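Local coordinates for uncharacterized protein Rv2277c (Mycobacterium tuberculosis, PDB 5VUG) that is of unknown function but carries a TIM-barrel domain of the glycerophosphodiester phosphodiesterase family and so probably hydrolyses phosphoric diesters, at residues T20-E25 against D271-A276; Q79-N84 against I106-Q111. One frame throughout, in Å; residues are numbered along the deposited sequence.

From the N terminus the chain runs through strand 12-16 into the loop 20-25, which contact 1 joins to 271-276, where strand 267-270 has just ended and the short helix 273-277 begins. That contact closes a loop of nearly the whole domain and ties the first strand's exit to that of the last, neighbours in the barrel sheet. Contact 2 is nested inside it: the last part of helix 77-80 and the type I turn from Leu80 to Leu83 meet 106-111, the lead into helix 109-114, closing a short loop of 21 residues. The two contacts do not touch, their nearest atoms about 6 Å apart, and their centres are 20 Å apart.

Contact 1 of 2, residues T20-E25 against D271-A276; sequences TRDFPE and DSPLAA
The carboxylate of Asp22 takes hold of the start of helix 273-277 with both oxygens. Ser272 OG donates to the syn lone pair of Asp22 OD1 at 2.7 Å, and Leu274 N gives a nearly straight bond, 166° at the hydrogen, to Asp22 OD2 at 3.0 Å, also on the syn side. Two bonds to different oxygens fix the rotation of the carboxylate, and its negative charge beside the first turn should suit the helix dipole. Ser272 is itself the N-cap: with OG anti to its backbone N (chi1 178°), it accepts from Ala275 N at 3.0 Å while donating to Asp22. Further back along both segments, Arg21 N donates to Asp271 O at 2.9 Å. These bonds join two loops on one rim of the TIM barrel, one following strand 12-16 and the other strand 267-270, which pair in parallel. Beside them Thr20 and Asp271 run side by side, and Thr20 CG2 packs 3.4 Å from Asp271 CG. The hydroxyl of Thr20 turns instead to Glu25 OE1, an oxygen also salt-bridged to Arg17, whereas Asp271 OD1 is hydrogen-bonded to His16 ND1. Outermost, Leu274 slants across Asp22, its CD1 3.8 Å from Asp22 CG, and the CB atoms of Arg21 and Ser272 touch at 4.0 Å.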
loop_
_atom_site.group_PDB
_atom_site.type_symbol
_atom_site.label_atom_id
_atom_site.label_comp_id
_atom_site.label_asym_id
_atom_site.label_seq_id
_atom_site.Cartn_x
_atom_site.Cartn_y
_atom_site.Cartn_z
ATOM N N THR A 20 -16.489 -15.258 -19.844
ATOM C CA THR A 20 -17.701 -14.494 -19.557
ATOM C C THR A 20 -18.069 -13.490 -20.658
ATOM O O THR A 20 -19.251 -13.155 -20.813
ATOM C CB THR A 20 -17.521 -13.827 -18.184
ATOM O OG1 THR A 20 -18.653 -13.015 -17.864
ATOM C CG2 THR A 20 -16.283 -12.978 -18.158
ATOM N N ARG A 21 -17.093 -12.988 -21.419
ATOM C CA ARG A 21 -17.405 -12.025 -22.475
ATOM C C ARG A 21 -18.066 -12.687 -23.683
ATOM O O ARG A 21 -18.921 -12.076 -24.338
ATOM C CB ARG A 21 -16.128 -11.296 -22.897
ATOM C CG ARG A 21 -16.281 -10.366 -24.075
ATOM C CD ARG A 21 -17.203 -9.207 -23.774
ATOM N NE ARG A 21 -16.841 -8.025 -24.557
ATOM C CZ ARG A 21 -17.073 -7.878 -25.859
ATOM N NH1 ARG A 21 -17.673 -8.840 -26.550
ATOM N NH2 ARG A 21 -16.703 -6.762 -26.476
ATOM N N ASP A 22 -17.701 -13.927 -23.985
ATOM C CA ASP A 22 -18.109 -14.573 -25.227
ATOM C C ASP A 22 -19.469 -15.262 -25.140
ATOM O O ASP A 22 -20.221 -15.259 -26.120
ATOM C CB ASP A 22 -17.060 -15.609 -25.642
ATOM C CG ASP A 22 -15.716 -14.988 -25.990
ATOM O OD1 ASP A 22 -15.643 -13.764 -26.233
ATOM O OD2 ASP A 22 -14.723 -15.741 -26.037
ATOM N N PHE A 23 -19.769 -15.900 -24.015
ATOM C CA PHE A 23 -20.980 -16.688 -23.824
ATOM C C PHE A 23 -21.358 -16.599 -22.358
ATOM O O PHE A 23 -20.526 -16.213 -21.528
ATOM C CB PHE A 23 -20.749 -18.158 -24.208
ATOM C CG PHE A 23 -20.487 -18.361 -25.670
ATOM C CD1 PHE A 23 -21.540 -18.513 -26.561
ATOM C CD2 PHE A 23 -19.186 -18.378 -26.156
ATOM C CE1 PHE A 23 -21.299 -18.682 -27.907
ATOM C CE2 PHE A 23 -18.936 -18.542 -27.510
ATOM C CZ PHE A 23 -19.989 -18.705 -28.384
ATOM N N PRO A 24 -22.620 -16.943 -21.997
ATOM C CA PRO A 24 -23.037 -16.858 -20.587
ATOM C C PRO A 24 -22.063 -17.548 -19.645
ATOM O O PRO A 24 -21.745 -18.730 -19.824
ATOM C CB PRO A 24 -24.405 -17.550 -20.590
ATOM C CG PRO A 24 -24.951 -17.217 -21.967
ATOM C CD PRO A 24 -23.747 -17.305 -22.880
ATOM N N GLU A 25 -21.557 -16.806 -18.665
ATOM C CA GLU A 25 -20.485 -17.325 -17.827
ATOM C C GLU A 25 -20.943 -18.562 -17.061
ATOM O O GLU A 25 -22.117 -18.716 -16.717
ATOM C CB GLU A 25 -20.002 -16.253 -16.853
ATOM C CG GLU A 25 -21.078 -15.724 -15.907
ATOM C CD GLU A 25 -20.510 -14.779 -14.890
ATOM O OE1 GLU A 25 -20.041 -13.699 -15.287
ATOM O OE2 GLU A 25 -20.517 -15.122 -13.693
ATOM N N ASP A 271 -11.341 -12.924 -20.070
ATOM C CA ASP A 271 -12.791 -12.960 -20.232
ATOM C C ASP A 271 -13.212 -13.392 -21.628
ATOM O O ASP A 271 -14.346 -13.850 -21.804
ATOM C CB ASP A 271 -13.415 -11.590 -19.949
ATOM C CG ASP A 271 -13.400 -11.222 -18.472
ATOM O OD1 ASP A 271 -12.811 -11.964 -17.667
ATOM O OD2 ASP A 271 -14.001 -10.185 -18.115
ATOM N N SER A 272 -12.345 -13.242 -22.627
ATOM C CA SER A 272 -12.698 -13.584 -24.005
ATOM C C SER A 272 -11.671 -14.528 -24.605
ATOM O O SER A 272 -10.681 -14.082 -25.204
ATOM C CB SER A 272 -12.832 -12.336 -24.871
ATOM O OG SER A 272 -13.140 -12.689 -26.208
ATOM N N PRO A 273 -11.886 -15.835 -24.487
ATOM C CA PRO A 273 -11.058 -16.790 -25.236
ATOM C C PRO A 273 -10.986 -16.489 -26.724
ATOM O O PRO A 273 -9.944 -16.725 -27.343
ATOM C CB PRO A 273 -11.757 -18.124 -24.950
ATOM C CG PRO A 273 -12.284 -17.934 -23.544
ATOM C CD PRO A 273 -12.772 -16.506 -23.516
ATOM N N LEU A 274 -12.059 -15.952 -27.317
ATOM C CA LEU A 274 -12.015 -15.630 -28.740
ATOM C C LEU A 274 -11.017 -14.513 -29.030
ATOM O O LEU A 274 -10.239 -14.602 -29.992
ATOM C CB LEU A 274 -13.418 -15.285 -29.251
ATOM C CG LEU A 274 -14.338 -16.498 -29.421
ATOM C CD1 LEU A 274 -15.798 -16.080 -29.609
ATOM C CD2 LEU A 274 -13.862 -17.358 -30.598
ATOM N N ALA A 275 -11.018 -13.452 -28.214
ATOM C CA ALA A 275 -10.025 -12.395 -28.388
ATOM C C ALA A 275 -8.619 -12.920 -28.138
ATOM O O ALA A 275 -7.672 -12.544 -28.841
ATOM C CB ALA A 275 -10.327 -11.229 -27.450
ATOM N N ALA A 276 -8.470 -13.807 -27.148
ATOM C CA ALA A 276 -7.151 -14.315 -26.782
ATOM C C ALA A 276 -6.545 -15.171 -27.887
ATOM O O ALA A 276 -5.316 -15.217 -28.019
ATOM C CB ALA A 276 -7.222 -15.093 -25.466
#

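Contact 2 of 2, residues Q79-N84 against I106-Q111; sequences QLQQLN and IPTLEQ
Ile106 lies against Leu80 and Leu83, in the Leu80 to Leu83 turn, and two residues on Thr108 and Gln111 form a capping box at the start of helix 109-114; the contact thus joins the region around the end of one short helix to the lead-in of another. The backbone bonds are few. Ile106 N donates weakly to Leu83 O at 3.4 Å, and a type I turn from Leu80 to Leu83 brings that carbonyl round. Apolar packing centres on the Ile106 side chain, whose CD1 reaches Leu80 CD2 at 4.0 Å and Leu83 CD1 at 4.2 Å. Leu80 runs at a slant to the isoleucine, whereas Leu83 lies alongside it; Leu62 and Val55 also touch Ile106. In the capping box, Thr108 OG1 accepts from Gln111 N, and Thr108 N donates in return to Gln111 OE1 at 2.9 Å, in the carbonyl plane and on a lone pair. Placing OG1 between its own backbone N and carbonyl carbon (chi1 62°) lets Thr108 turn its methyl to Gln81: CG2 sits 3.8 Å from Gln81 NE2. Gln81, extended beyond CG (chi2 -176°), passes by the Ile106 carbonyl to reach the box. Its amide meets that of Gln111 from the opposite direction, the two planes 76° apart. A water bridges the two segments, donating to Ile106 O at 2.8 Å and accepting from Gln81 NE2 at 3.3 Å.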
loop_
_atom_site.group_PDB
_atom_site.type_symbol
_atom_site.label_atom_id
_atom_site.label_comp_id
_atom_site.label_asym_id
_atom_site.label_seq_id
_atom_site.Cartn_x
_atom_site.Cartn_y
_atom_site.Cartn_z
ATOM N N GLN A 79 -34.061 -27.655 -8.764
ATOM C CA GLN A 79 -34.571 -26.304 -8.990
ATOM C C GLN A 79 -33.556 -25.427 -9.715
ATOM O O GLN A 79 -33.929 -24.656 -10.608
ATOM C CB GLN A 79 -34.970 -25.675 -7.658
ATOM C CG GLN A 79 -36.160 -26.373 -7.024
ATOM C CD GLN A 79 -36.405 -25.961 -5.594
ATOM O OE1 GLN A 79 -35.498 -25.516 -4.893
ATOM N NE2 GLN A 79 -37.645 -26.105 -5.151
ATOM N N LEU A 80 -32.276 -25.516 -9.335
ATOM C CA LEU A 80 -31.250 -24.684 -9.954
ATOM C C LEU A 80 -31.091 -25.009 -11.429
ATOM O O LEU A 80 -30.900 -24.107 -12.252
ATOM C CB LEU A 80 -29.914 -24.878 -9.232
ATOM C CG LEU A 80 -29.875 -24.317 -7.812
ATOM C CD1 LEU A 80 -28.760 -24.958 -7.000
ATOM C CD2 LEU A 80 -29.707 -22.820 -7.867
ATOM N N GLN A 81 -31.152 -26.295 -11.782
ATOM C CA GLN A 81 -30.949 -26.689 -13.171
ATOM C C GLN A 81 -32.113 -26.299 -14.072
ATOM O O GLN A 81 -31.989 -26.397 -15.300
ATOM C CB GLN A 81 -30.646 -28.186 -13.265
ATOM C CG GLN A 81 -29.283 -28.566 -12.710
ATOM C CD GLN A 81 -28.972 -30.039 -12.899
ATOM O OE1 GLN A 81 -29.517 -30.896 -12.201
ATOM N NE2 GLN A 81 -28.103 -30.342 -13.855
ATOM N N GLN A 82 -33.228 -25.852 -13.501
ATOM C CA GLN A 82 -34.308 -25.281 -14.289
ATOM C C GLN A 82 -34.118 -23.797 -14.579
ATOM O O GLN A 82 -34.826 -23.259 -15.440
ATOM C CB GLN A 82 -35.652 -25.514 -13.591
ATOM C CG GLN A 82 -36.064 -26.972 -13.539
ATOM C CD GLN A 82 -36.255 -27.564 -14.920
ATOM O OE1 GLN A 82 -35.548 -28.492 -15.316
ATOM N NE2 GLN A 82 -37.212 -27.024 -15.664
ATOM N N LEU A 83 -33.181 -23.127 -13.905
ATOM C CA LEU A 83 -32.969 -21.700 -14.117
ATOM C C LEU A 83 -32.096 -21.463 -15.340
ATOM O O LEU A 83 -31.169 -22.228 -15.622
ATOM C CB LEU A 83 -32.323 -21.053 -12.889
ATOM C CG LEU A 83 -33.120 -21.173 -11.588
ATOM C CD1 LEU A 83 -32.330 -20.561 -10.416
ATOM C CD2 LEU A 83 -34.493 -20.520 -11.733
ATOM N N ASN A 84 -32.397 -20.387 -16.060
ATOM C CA ASN A 84 -31.664 -20.013 -17.265
ATOM C C ASN A 84 -30.587 -19.010 -16.862
ATOM O O ASN A 84 -30.884 -17.843 -16.599
ATOM C CB ASN A 84 -32.640 -19.411 -18.271
ATOM C CG ASN A 84 -31.969 -18.983 -19.557
ATOM O OD1 ASN A 84 -30.756 -19.113 -19.717
ATOM N ND2 ASN A 84 -32.765 -18.486 -20.495
ATOM N N ILE A 106 -28.040 -23.431 -15.367
ATOM C CA ILE A 106 -26.983 -23.661 -14.376
ATOM C C ILE A 106 -26.539 -25.116 -14.454
ATOM O O ILE A 106 -27.373 -26.019 -14.292
ATOM C CB ILE A 106 -27.456 -23.339 -12.951
ATOM C CG1 ILE A 106 -27.778 -21.850 -12.794
ATOM C CG2 ILE A 106 -26.415 -23.809 -11.922
ATOM C CD1 ILE A 106 -28.387 -21.509 -11.433
ATOM N N PRO A 107 -25.242 -25.391 -14.662
ATOM C CA PRO A 107 -24.764 -26.779 -14.675
ATOM C C PRO A 107 -24.217 -27.222 -13.326
ATOM O O PRO A 107 -23.781 -26.395 -12.518
ATOM C CB PRO A 107 -23.626 -26.720 -15.696
ATOM C CG PRO A 107 -23.009 -25.321 -15.428
ATOM C CD PRO A 107 -24.173 -24.430 -15.017
ATOM N N THR A 108 -24.195 -28.527 -13.080
ATOM C CA THR A 108 -23.471 -29.007 -11.917
ATOM C C THR A 108 -21.973 -28.967 -12.206
ATOM O O THR A 108 -21.538 -28.955 -13.366
ATOM C CB THR A 108 -23.858 -30.451 -11.578
ATOM O OG1 THR A 108 -23.506 -31.326 -12.668
ATOM C CG2 THR A 108 -25.347 -30.569 -11.261
ATOM N N LEU A 109 -21.176 -28.941 -11.130
ATOM C CA LEU A 109 -19.731 -29.068 -11.295
ATOM C C LEU A 109 -19.393 -30.359 -12.025
ATOM O O LEU A 109 -18.504 -30.385 -12.886
ATOM C CB LEU A 109 -19.038 -29.014 -9.935
ATOM C CG LEU A 109 -17.526 -29.291 -9.946
ATOM C CD1 LEU A 109 -16.763 -28.242 -10.750
ATOM C CD2 LEU A 109 -17.016 -29.349 -8.513
ATOM N N GLU A 110 -20.115 -31.437 -11.707
ATOM C CA GLU A 110 -19.867 -32.726 -12.346
ATOM C C GLU A 110 -20.101 -32.651 -13.855
ATOM O O GLU A 110 -19.295 -33.169 -14.644
ATOM C CB GLU A 110 -20.740 -33.796 -11.677
ATOM C CG GLU A 110 -20.491 -35.214 -12.144
ATOM C CD GLU A 110 -20.785 -36.264 -11.069
ATOM O OE1 GLU A 110 -20.606 -37.460 -11.364
ATOM O OE2 GLU A 110 -21.175 -35.907 -9.932
ATOM N N GLN A 111 -21.186 -31.989 -14.278
ATOM C CA GLN A 111 -21.422 -31.790 -15.707
ATOM C C GLN A 111 -20.310 -30.965 -16.337
ATOM O O GLN A 111 -19.876 -31.249 -17.458
ATOM C CB GLN A 111 -22.757 -31.074 -15.936
ATOM C CG GLN A 111 -23.995 -31.946 -15.833
ATOM C CD GLN A 111 -25.285 -31.141 -15.846
ATOM O OE1 GLN A 111 -25.390 -30.092 -15.207
ATOM N NE2 GLN A 111 -26.279 -31.634 -16.577
HETATM O O HOH W 1 -28.003 -28.006 -16.134
#